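Local coordinates for protein plantacyanin (Spinacia oleracea, PDB 1F56) that is a blue copper protein of the cupredoxin family that probably carries electrons through a single bound copper ion, at residues V24-Y29 / Q60-L65; Q33-A38 / F72-P77; R67-F72 / K85-A90. All blocks are in the same frame, centred on the assembly; numbering follows the deposited sequence.

Interaction 1: V24-Y29 / Q60-L65; sequences VLVFKY and QDRIKL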
loop_
_atom_site.group_PDB
_atom_site.type_symbol
_atom_site.label_atom_id
_atom_site.label_comp_id
_atom_site.label_asym_id
_atom_site.label_seq_id
_atom_site.Cartn_x
_atom_site.Cartn_y
_atom_site.Cartn_z
ATOM N N VAL A 24 3.422 -10.587 -5.356
ATOM C CA VAL A 24 2.822 -9.467 -6.069
ATOM C C VAL A 24 1.511 -9.091 -5.363
ATOM O O VAL A 24 0.651 -9.943 -5.142
ATOM C CB VAL A 24 2.498 -9.850 -7.545
ATOM C CG1 VAL A 24 1.849 -8.665 -8.275
ATOM C CG2 VAL A 24 3.778 -10.305 -8.272
ATOM N N LEU A 25 1.370 -7.832 -4.974
ATOM C CA LEU A 25 0.120 -7.376 -4.355
ATOM C C LEU A 25 -0.661 -6.646 -5.441
ATOM O O LEU A 25 -0.090 -5.861 -6.207
ATOM C CB LEU A 25 0.377 -6.394 -3.213
ATOM C CG LEU A 25 1.080 -6.932 -1.957
ATOM C CD1 LEU A 25 1.054 -5.875 -0.853
ATOM C CD2 LEU A 25 0.389 -8.204 -1.497
ATOM N N VAL A 26 -1.958 -6.902 -5.525
ATOM C CA VAL A 26 -2.754 -6.207 -6.509
ATOM C C VAL A 26 -3.750 -5.336 -5.758
ATOM O O VAL A 26 -4.708 -5.843 -5.161
ATOM C CB VAL A 26 -3.516 -7.176 -7.446
ATOM C CG1 VAL A 26 -4.239 -6.354 -8.537
ATOM C CG2 VAL A 26 -2.537 -8.183 -8.112
ATOM N N PHE A 27 -3.506 -4.026 -5.765
ATOM C CA PHE A 27 -4.383 -3.081 -5.088
ATOM C C PHE A 27 -5.596 -2.806 -5.977
ATOM O O PHE A 27 -5.473 -2.282 -7.102
ATOM C CB PHE A 27 -3.636 -1.774 -4.774
ATOM C CG PHE A 27 -2.542 -1.934 -3.754
ATOM C CD1 PHE A 27 -1.298 -2.447 -4.122
ATOM C CD2 PHE A 27 -2.764 -1.599 -2.423
ATOM C CE1 PHE A 27 -0.287 -2.625 -3.178
ATOM C CE2 PHE A 27 -1.757 -1.771 -1.461
ATOM C CZ PHE A 27 -0.514 -2.287 -1.846
ATOM N N LYS A 28 -6.770 -3.159 -5.462
ATOM C CA LYS A 28 -8.009 -3.000 -6.208
ATOM C C LYS A 28 -8.917 -1.963 -5.586
ATOM O O LYS A 28 -9.175 -1.995 -4.373
ATOM C CB LYS A 28 -8.734 -4.346 -6.311
ATOM C CG LYS A 28 -7.915 -5.408 -7.032
ATOM C CD LYS A 28 -8.781 -6.534 -7.554
ATOM C CE LYS A 28 -8.030 -7.344 -8.594
ATOM N NZ LYS A 28 -8.867 -8.421 -9.186
ATOM N N TYR A 29 -9.381 -1.040 -6.435
ATOM C CA TYR A 29 -10.256 0.053 -6.025
ATOM C C TYR A 29 -10.731 0.788 -7.282
ATOM O O TYR A 29 -10.326 0.445 -8.402
ATOM C CB TYR A 29 -9.492 1.023 -5.111
ATOM C CG TYR A 29 -8.226 1.566 -5.749
ATOM C CD1 TYR A 29 -7.035 0.841 -5.714
ATOM C CD2 TYR A 29 -8.231 2.790 -6.427
ATOM C CE1 TYR A 29 -5.873 1.324 -6.342
ATOM C CE2 TYR A 29 -7.073 3.278 -7.064
ATOM C CZ TYR A 29 -5.904 2.540 -7.015
ATOM O OH TYR A 29 -4.775 3.009 -7.649
ATOM N N GLN A 60 -6.004 -1.092 -10.137
ATOM C CA GLN A 60 -5.576 -2.495 -10.147
ATOM C C GLN A 60 -4.064 -2.490 -10.350
ATOM O O GLN A 60 -3.546 -3.011 -11.340
ATOM C CB GLN A 60 -6.262 -3.286 -11.271
ATOM C CG GLN A 60 -6.530 -2.485 -12.525
ATOM C CD GLN A 60 -6.992 -3.358 -13.673
ATOM O OE1 GLN A 60 -7.857 -4.224 -13.503
ATOM N NE2 GLN A 60 -6.420 -3.132 -14.854
ATOM N N ASP A 61 -3.375 -1.888 -9.385
ATOM C CA ASP A 61 -1.933 -1.732 -9.406
ATOM C C ASP A 61 -1.205 -2.985 -8.927
ATOM O O ASP A 61 -1.478 -3.489 -7.839
ATOM C CB ASP A 61 -1.550 -0.533 -8.522
ATOM C CG ASP A 61 -2.337 0.720 -8.876
ATOM O OD1 ASP A 61 -2.284 1.125 -10.056
ATOM O OD2 ASP A 61 -3.018 1.295 -7.998
ATOM N N ARG A 62 -0.285 -3.480 -9.754
ATOM C CA ARG A 62 0.504 -4.661 -9.433
ATOM C C ARG A 62 1.845 -4.205 -8.896
ATOM O O ARG A 62 2.633 -3.603 -9.609
ATOM C CB ARG A 62 0.740 -5.519 -10.676
ATOM C CG ARG A 62 -0.476 -6.276 -11.146
ATOM C CD ARG A 62 -0.146 -7.132 -12.353
ATOM N NE ARG A 62 -0.961 -8.342 -12.374
ATOM C CZ ARG A 62 -0.670 -9.449 -11.697
ATOM N NH1 ARG A 62 0.424 -9.502 -10.950
ATOM N NH2 ARG A 62 -1.483 -10.498 -11.754
ATOM N N ILE A 63 2.105 -4.504 -7.636
ATOM C CA ILE A 63 3.354 -4.104 -7.028
ATOM C C ILE A 63 4.047 -5.306 -6.377
ATOM O O ILE A 63 3.448 -6.028 -5.579
ATOM C CB ILE A 63 3.094 -3.027 -5.966
ATOM C CG1 ILE A 63 2.355 -1.847 -6.610
ATOM C CG2 ILE A 63 4.411 -2.578 -5.340
ATOM C CD1 ILE A 63 2.063 -0.711 -5.650
ATOM N N LYS A 64 5.309 -5.520 -6.735
ATOM C CA LYS A 64 6.086 -6.612 -6.170
ATOM C C LYS A 64 6.724 -6.191 -4.846
ATOM O O LYS A 64 7.207 -5.073 -4.710
ATOM C CB LYS A 64 7.142 -7.059 -7.181
ATOM C CG LYS A 64 6.507 -7.490 -8.511
ATOM C CD LYS A 64 7.522 -8.025 -9.500
ATOM C CE LYS A 64 6.835 -8.461 -10.787
ATOM N NZ LYS A 64 7.808 -8.885 -11.836
ATOM N N LEU A 65 6.695 -7.082 -3.862
ATOM C CA LEU A 65 7.265 -6.810 -2.543
ATOM C C LEU A 65 8.766 -7.077 -2.503
ATOM O O LEU A 65 9.234 -8.020 -3.122
ATOM C CB LEU A 65 6.593 -7.696 -1.505
ATOM C CG LEU A 65 5.087 -7.504 -1.317
ATOM C CD1 LEU A 65 4.584 -8.427 -0.197
ATOM C CD2 LEU A 65 4.819 -6.041 -0.979
#

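Interaction 2: Q33-A38 / F72-P77; sequences QHNVVA and FICSFP. With CU1 (copper (I) ion), chain F.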
loop_
_atom_site.group_PDB
_atom_site.type_symbol
_atom_site.label_atom_id
_atom_site.label_comp_id
_atom_site.label_asym_id
_atom_site.label_seq_id
_atom_site.Cartn_x
_atom_site.Cartn_y
_atom_site.Cartn_z
ATOM N N GLN A 33 -10.566 7.426 -7.109
ATOM C CA GLN A 33 -11.022 7.600 -5.732
ATOM C C GLN A 33 -9.934 7.451 -4.685
ATOM O O GLN A 33 -10.103 7.887 -3.537
ATOM C CB GLN A 33 -12.157 6.620 -5.433
ATOM C CG GLN A 33 -13.420 6.914 -6.238
ATOM C CD GLN A 33 -14.646 6.198 -5.699
ATOM O OE1 GLN A 33 -15.768 6.459 -6.136
ATOM N NE2 GLN A 33 -14.436 5.287 -4.747
ATOM N N HIS A 34 -8.829 6.825 -5.083
ATOM C CA HIS A 34 -7.681 6.608 -4.198
ATOM C C HIS A 34 -6.421 6.487 -5.056
ATOM O O HIS A 34 -6.474 6.512 -6.288
ATOM C CB HIS A 34 -7.813 5.273 -3.421
ATOM C CG HIS A 34 -9.041 5.162 -2.578
ATOM N ND1 HIS A 34 -9.173 5.797 -1.364
ATOM C CD2 HIS A 34 -10.207 4.504 -2.786
ATOM C CE1 HIS A 34 -10.370 5.545 -0.862
ATOM N NE2 HIS A 34 -11.018 4.764 -1.707
ATOM N N ASN A 35 -5.292 6.347 -4.378
ATOM C CA ASN A 35 -4.024 6.102 -5.034
ATOM C C ASN A 35 -3.213 5.240 -4.069
ATOM O O ASN A 35 -3.625 5.026 -2.911
ATOM C CB ASN A 35 -3.304 7.414 -5.389
ATOM C CG ASN A 35 -2.805 8.168 -4.185
ATOM O OD1 ASN A 35 -2.974 7.746 -3.044
ATOM N ND2 ASN A 35 -2.173 9.307 -4.440
ATOM N N VAL A 36 -2.101 4.691 -4.559
ATOM C CA VAL A 36 -1.219 3.872 -3.745
ATOM C C VAL A 36 0.181 4.470 -3.869
ATOM O O VAL A 36 0.735 4.533 -4.954
ATOM C CB VAL A 36 -1.164 2.419 -4.236
ATOM C CG1 VAL A 36 -0.286 1.597 -3.292
ATOM C CG2 VAL A 36 -2.582 1.849 -4.331
ATOM N N VAL A 37 0.735 4.924 -2.755
ATOM C CA VAL A 37 2.062 5.513 -2.766
ATOM C C VAL A 37 2.974 4.622 -1.920
ATOM O O VAL A 37 2.635 4.324 -0.771
ATOM C CB VAL A 37 2.035 6.946 -2.166
ATOM C CG1 VAL A 37 3.402 7.620 -2.347
ATOM C CG2 VAL A 37 0.933 7.780 -2.848
ATOM N N ALA A 38 4.099 4.185 -2.498
ATOM C CA ALA A 38 5.074 3.353 -1.793
ATOM C C ALA A 38 5.987 4.327 -1.072
ATOM O O ALA A 38 6.691 5.113 -1.705
ATOM C CB ALA A 38 5.886 2.492 -2.798
ATOM N N PHE A 72 2.854 1.306 2.412
ATOM C CA PHE A 72 2.011 1.934 1.397
ATOM C C PHE A 72 0.958 2.803 2.073
ATOM O O PHE A 72 0.479 2.438 3.137
ATOM C CB PHE A 72 1.284 0.878 0.550
ATOM C CG PHE A 72 2.193 -0.097 -0.126
ATOM C CD1 PHE A 72 2.587 -1.264 0.525
ATOM C CD2 PHE A 72 2.647 0.137 -1.424
ATOM C CE1 PHE A 72 3.420 -2.192 -0.110
ATOM C CE2 PHE A 72 3.479 -0.788 -2.059
ATOM C CZ PHE A 72 3.862 -1.951 -1.400
ATOM N N ILE A 73 0.613 3.944 1.467
ATOM C CA ILE A 73 -0.439 4.818 2.010
ATOM C C ILE A 73 -1.218 5.392 0.831
ATOM O O ILE A 73 -0.774 5.310 -0.323
ATOM C CB ILE A 73 0.134 6.046 2.827
ATOM C CG1 ILE A 73 0.924 6.989 1.904
ATOM C CG2 ILE A 73 1.034 5.569 3.968
ATOM C CD1 ILE A 73 1.436 8.259 2.599
ATOM N N CYS A 74 -2.400 5.928 1.108
ATOM C CA CYS A 74 -3.177 6.613 0.077
ATOM C C CYS A 74 -2.845 8.027 0.490
ATOM O O CYS A 74 -2.894 8.338 1.676
ATOM C CB CYS A 74 -4.682 6.414 0.235
ATOM S SG CYS A 74 -5.608 7.440 -0.945
ATOM N N SER A 75 -2.512 8.888 -0.452
ATOM C CA SER A 75 -2.135 10.248 -0.061
ATOM C C SER A 75 -3.233 11.325 -0.148
ATOM O O SER A 75 -3.002 12.476 0.221
ATOM C CB SER A 75 -0.939 10.690 -0.898
ATOM O OG SER A 75 -1.341 10.769 -2.251
ATOM N N PHE A 76 -4.414 10.978 -0.635
ATOM C CA PHE A 76 -5.471 11.984 -0.727
ATOM C C PHE A 76 -5.802 12.482 0.685
ATOM O O PHE A 76 -5.697 11.736 1.653
ATOM C CB PHE A 76 -6.715 11.403 -1.407
ATOM C CG PHE A 76 -6.491 10.952 -2.839
ATOM C CD1 PHE A 76 -5.315 11.261 -3.517
ATOM C CD2 PHE A 76 -7.498 10.281 -3.529
ATOM C CE1 PHE A 76 -5.148 10.911 -4.879
ATOM C CE2 PHE A 76 -7.348 9.927 -4.878
ATOM C CZ PHE A 76 -6.164 10.249 -5.553
ATOM N N PRO A 77 -6.189 13.768 0.819
ATOM C CA PRO A 77 -6.531 14.399 2.099
ATOM C C PRO A 77 -7.503 13.601 2.943
ATOM O O PRO A 77 -8.587 13.283 2.487
ATOM C CB PRO A 77 -7.124 15.739 1.682
ATOM C CG PRO A 77 -6.439 16.028 0.399
ATOM C CD PRO A 77 -6.416 14.704 -0.300
HETATM CU CU CU1 F . -7.669 6.888 -0.533
#

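Interaction 3: R67-F72 / K85-A90; sequences RGQNYF and KIAINA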
loop_
_atom_site.group_PDB
_atom_site.type_symbol
_atom_site.label_atom_id
_atom_site.label_comp_id
_atom_site.label_asym_id
_atom_site.label_seq_id
_atom_site.Cartn_x
_atom_site.Cartn_y
_atom_site.Cartn_z
ATOM N N ARG A 67 12.268 -7.798 -0.094
ATOM C CA ARG A 67 12.525 -8.410 1.198
ATOM C C ARG A 67 12.536 -7.368 2.321
ATOM O O ARG A 67 13.175 -6.312 2.210
ATOM C CB ARG A 67 13.853 -9.165 1.163
ATOM C CG ARG A 67 14.130 -9.994 2.421
ATOM C CD ARG A 67 15.238 -11.014 2.166
ATOM N NE ARG A 67 15.493 -11.868 3.325
ATOM C CZ ARG A 67 16.133 -11.469 4.423
ATOM N NH1 ARG A 67 16.589 -10.226 4.519
ATOM N NH2 ARG A 67 16.324 -12.316 5.427
ATOM N N GLY A 68 11.843 -7.676 3.409
ATOM C CA GLY A 68 11.780 -6.752 4.524
ATOM C C GLY A 68 10.479 -5.955 4.539
ATOM O O GLY A 68 9.447 -6.417 4.036
ATOM N N GLN A 69 10.529 -4.755 5.111
ATOM C CA GLN A 69 9.345 -3.912 5.212
ATOM C C GLN A 69 8.975 -3.173 3.917
ATOM O O GLN A 69 9.840 -2.677 3.181
ATOM C CB GLN A 69 9.526 -2.919 6.363
ATOM C CG GLN A 69 9.710 -3.580 7.734
ATOM C CD GLN A 69 8.452 -4.276 8.225
ATOM O OE1 GLN A 69 7.427 -3.635 8.466
ATOM N NE2 GLN A 69 8.523 -5.589 8.376
ATOM N N ASN A 70 7.674 -3.146 3.644
ATOM C CA ASN A 70 7.095 -2.489 2.474
ATOM C C ASN A 70 5.933 -1.670 3.016
ATOM O O ASN A 70 4.990 -2.233 3.577
ATOM C CB ASN A 70 6.554 -3.530 1.501
ATOM C CG ASN A 70 7.659 -4.366 0.856
ATOM O OD1 ASN A 70 8.083 -4.093 -0.264
ATOM N ND2 ASN A 70 8.125 -5.385 1.568
ATOM N N TYR A 71 5.990 -0.358 2.836
ATOM C CA TYR A 71 4.960 0.548 3.349
ATOM C C TYR A 71 4.168 1.196 2.230
ATOM O O TYR A 71 4.739 1.607 1.218
ATOM C CB TYR A 71 5.614 1.669 4.175
ATOM C CG TYR A 71 6.458 1.199 5.336
ATOM C CD1 TYR A 71 5.866 0.749 6.517
ATOM C CD2 TYR A 71 7.858 1.196 5.253
ATOM C CE1 TYR A 71 6.643 0.300 7.593
ATOM C CE2 TYR A 71 8.645 0.748 6.331
ATOM C CZ TYR A 71 8.031 0.303 7.488
ATOM O OH TYR A 71 8.799 -0.158 8.535
ATOM N N PHE A 72 2.854 1.306 2.412
ATOM C CA PHE A 72 2.011 1.934 1.397
ATOM C C PHE A 72 0.958 2.803 2.073
ATOM O O PHE A 72 0.479 2.438 3.137
ATOM C CB PHE A 72 1.284 0.878 0.550
ATOM C CG PHE A 72 2.193 -0.097 -0.126
ATOM C CD1 PHE A 72 2.587 -1.264 0.525
ATOM C CD2 PHE A 72 2.647 0.137 -1.424
ATOM C CE1 PHE A 72 3.420 -2.192 -0.110
ATOM C CE2 PHE A 72 3.479 -0.788 -2.059
ATOM C CZ PHE A 72 3.862 -1.951 -1.400
ATOM N N LYS A 85 -3.412 2.875 5.130
ATOM C CA LYS A 85 -1.962 2.697 5.169
ATOM C C LYS A 85 -1.694 1.262 5.623
ATOM O O LYS A 85 -2.458 0.720 6.427
ATOM C CB LYS A 85 -1.328 3.673 6.173
ATOM C CG LYS A 85 -1.826 3.428 7.592
ATOM C CD LYS A 85 -0.865 3.926 8.651
ATOM C CE LYS A 85 -0.894 5.421 8.821
ATOM N NZ LYS A 85 -0.009 5.827 9.958
ATOM N N ILE A 86 -0.640 0.641 5.097
ATOM C CA ILE A 86 -0.286 -0.703 5.529
ATOM C C ILE A 86 1.209 -0.920 5.480
ATOM O O ILE A 86 1.922 -0.314 4.672
ATOM C CB ILE A 86 -0.927 -1.825 4.682
ATOM C CG1 ILE A 86 -0.633 -1.607 3.203
ATOM C CG2 ILE A 86 -2.408 -1.914 4.970
ATOM C CD1 ILE A 86 -1.106 -2.767 2.324
ATOM N N ALA A 87 1.672 -1.783 6.376
ATOM C CA ALA A 87 3.068 -2.147 6.475
ATOM C C ALA A 87 3.055 -3.664 6.335
ATOM O O ALA A 87 2.404 -4.365 7.116
ATOM C CB ALA A 87 3.625 -1.737 7.827
ATOM N N ILE A 88 3.745 -4.164 5.316
ATOM C CA ILE A 88 3.825 -5.597 5.053
ATOM C C ILE A 88 5.271 -6.038 5.270
ATOM O O ILE A 88 6.193 -5.389 4.767
ATOM C CB ILE A 88 3.446 -5.902 3.584
ATOM C CG1 ILE A 88 2.031 -5.408 3.294
ATOM C CG2 ILE A 88 3.594 -7.404 3.287
ATOM C CD1 ILE A 88 0.971 -6.075 4.124
ATOM N N ASN A 89 5.471 -7.109 6.038
ATOM C CA ASN A 89 6.812 -7.648 6.263
ATOM C C ASN A 89 6.962 -8.818 5.301
ATOM O O ASN A 89 6.340 -9.863 5.484
ATOM C CB ASN A 89 6.984 -8.150 7.696
ATOM C CG ASN A 89 8.397 -8.678 7.969
ATOM O OD1 ASN A 89 8.637 -9.361 8.960
ATOM N ND2 ASN A 89 9.328 -8.352 7.096
ATOM N N ALA A 90 7.770 -8.641 4.260
ATOM C CA ALA A 90 7.973 -9.700 3.283
ATOM C C ALA A 90 9.239 -10.471 3.662
ATOM O O ALA A 90 10.347 -9.945 3.554
ATOM C CB ALA A 90 8.109 -9.104 1.889
#

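Interaction 1: V24-Y29 / Q60-L65
Leu25 and Phe27 pair with Ile63 and Asp61 through four backbone hydrogen bonds between antiparallel strands. Leu25 N to Ile63 O (2.8 Å) and Ile63 N to Leu25 O (2.9 Å) are nearly straight. The pair at Phe27 and Asp61 is more bent, and Asp61 N reaches Phe27 O at 3.1 Å. A classic beta bulge sets Gln60 and Asp61 together opposite Phe27, at the start of strand 60-64.

On the face of Leu25, Phe27 and Ile63, apolar side chains meet. Leu25 CD1 meets Leu65 CD2 at 3.8 Å, the two leucines crossing at about a right angle. Ile63 CD1 approaches Phe27 CE1 at 3.9 Å. Trp7 meets the Phe27 ring edge-to-face.

On the other face, Arg62 bends at chi3, which lays its guanidinium across Val26, with Val26 CG2 4.2 Å above one face. Lys64 runs beside Val24, pointing the same way.

One polar side-chain bond crosses. Tyr29 OH donates to Asp61 OD2 at 2.5 Å, a very short bond, with OD2 near the ring plane. Chi1 of 56° turns the Tyr29 ring so that its hydroxyl reaches across to Asp61. Ser58 OG bonds the other oxygen, Asp61 OD1. The buried carboxylate is thus gripped at both oxygens, which probably fixes its rotation and helps it to keep its charge.

Interaction 2: Q33-A38 / F72-P77
Gln33 O lies at the edge of the Phe76 ring, 3.5 Å from CD2, where the loop before strand 36-39 meets the loop after strand 68-73. This is the copper end of a cupredoxin beta barrel.

His34 follows as a copper ligand. Its ND1 binds the copper ion at 2.0 Å, and Cys74 SG binds it at 2.2 Å. The sulfur lies near the plane of the imidazole, at its edge. With chi1 at 173°, Cys74 turns SG away from its own backbone N and onto the copper. His79 and Met84 complete the metal site. Phe76 CE2 touches the backbone of His34.

Asn35 locks the two loops together. Its backbone N gives a weak hydrogen bond of 3.6 Å to Cys74 SG. As in other cupredoxins, such a backbone N-H probably helps to position and polarise the copper-bound sulfur. Its side chain takes a bond on a lone pair: Ser75 N donates to Asn35 OD1 at 2.9 Å, in the carbonyl plane. Chi1 of 69° brings OD1 to Ser75 N, and ND2 comes near Phe76 CE1. Asn35 O is bonded by Trp7 NE1.

Val36 turns away from the 72-77 backbone, yet its CG1 packs on Phe72 CD2 at 3.8 Å. Val37 forms the regular antiparallel pair with Ile73. Val37 N donates to Ile73 O, and Ile73 N returns a bond to Val37 O. Ala38 ends the segment with CB 4.1 Å from Phe72 CE2.

Interaction 3: R67-F72 / K85-A90
Tyr71 reaches Ala87 because chi1 of -57° swings its ring beside its own backbone N, anti to the carbonyl carbon. CD1 and CE1 then lie against Ala87 CB, with CD1 at 3.6 Å. Ile86 uses the opposite sense: chi1 of 53° puts CG1 between its backbone N and carbonyl carbon. From there CG1 packs on Phe72 CB at 4.1 Å.

Six backbone hydrogen bonds run between the strands. Gly68 N to Ala90 O is the shortest at 2.7 Å, and Ala90 N to Gly68 O follows at 2.8 Å. Asn70 and Ile88 exchange a further pair, as do Phe72 and Ile86. These strands form a beta hairpin of the cupredoxin barrel, with the end of the copper loop, including ligand Met84, just before Lys85. Strand 85-90 is one of the two outer strands of its four-stranded sheet. Gly68 takes phi 100°, a value that residues with a side chain seldom adopt.

Asn70 points to the same face as Ile88 and Ala90. Its ND2 is 3.7 Å from Ala90 CB and is hydrogen-bonded to Thr66 O, which keeps the amide turned back along its own chain. Gln69 and Asn89 share the other face with Tyr71 and Ala87. Tyr44 meets the Tyr71 ring, takes a cation-pi contact from Lys85, and accepts a bond from Lys85 NZ at its backbone O.

Interaction 2 is the most buried and the only one that binds copper. Its chemistry mixes metal ligands, a weak N-H to sulfur bond and a short run of strand pairing. Interactions 1 and 3 are longer antiparallel pairings, each with one mostly apolar face toward the core, interrupted by Asp61 or Asn70, and another face that mixes apolar and polar residues. Interactions 2 and 3 share Phe72 and strand 68-73, which is held by 36-39 on one side and 85-90 on the other. Interaction 1 belongs to a separate sheet. The two sheets close on each other where Phe27 and Ile63 meet Phe72. Interaction 1 also touches the copper end, where Tyr29 packs on the backbone of His34.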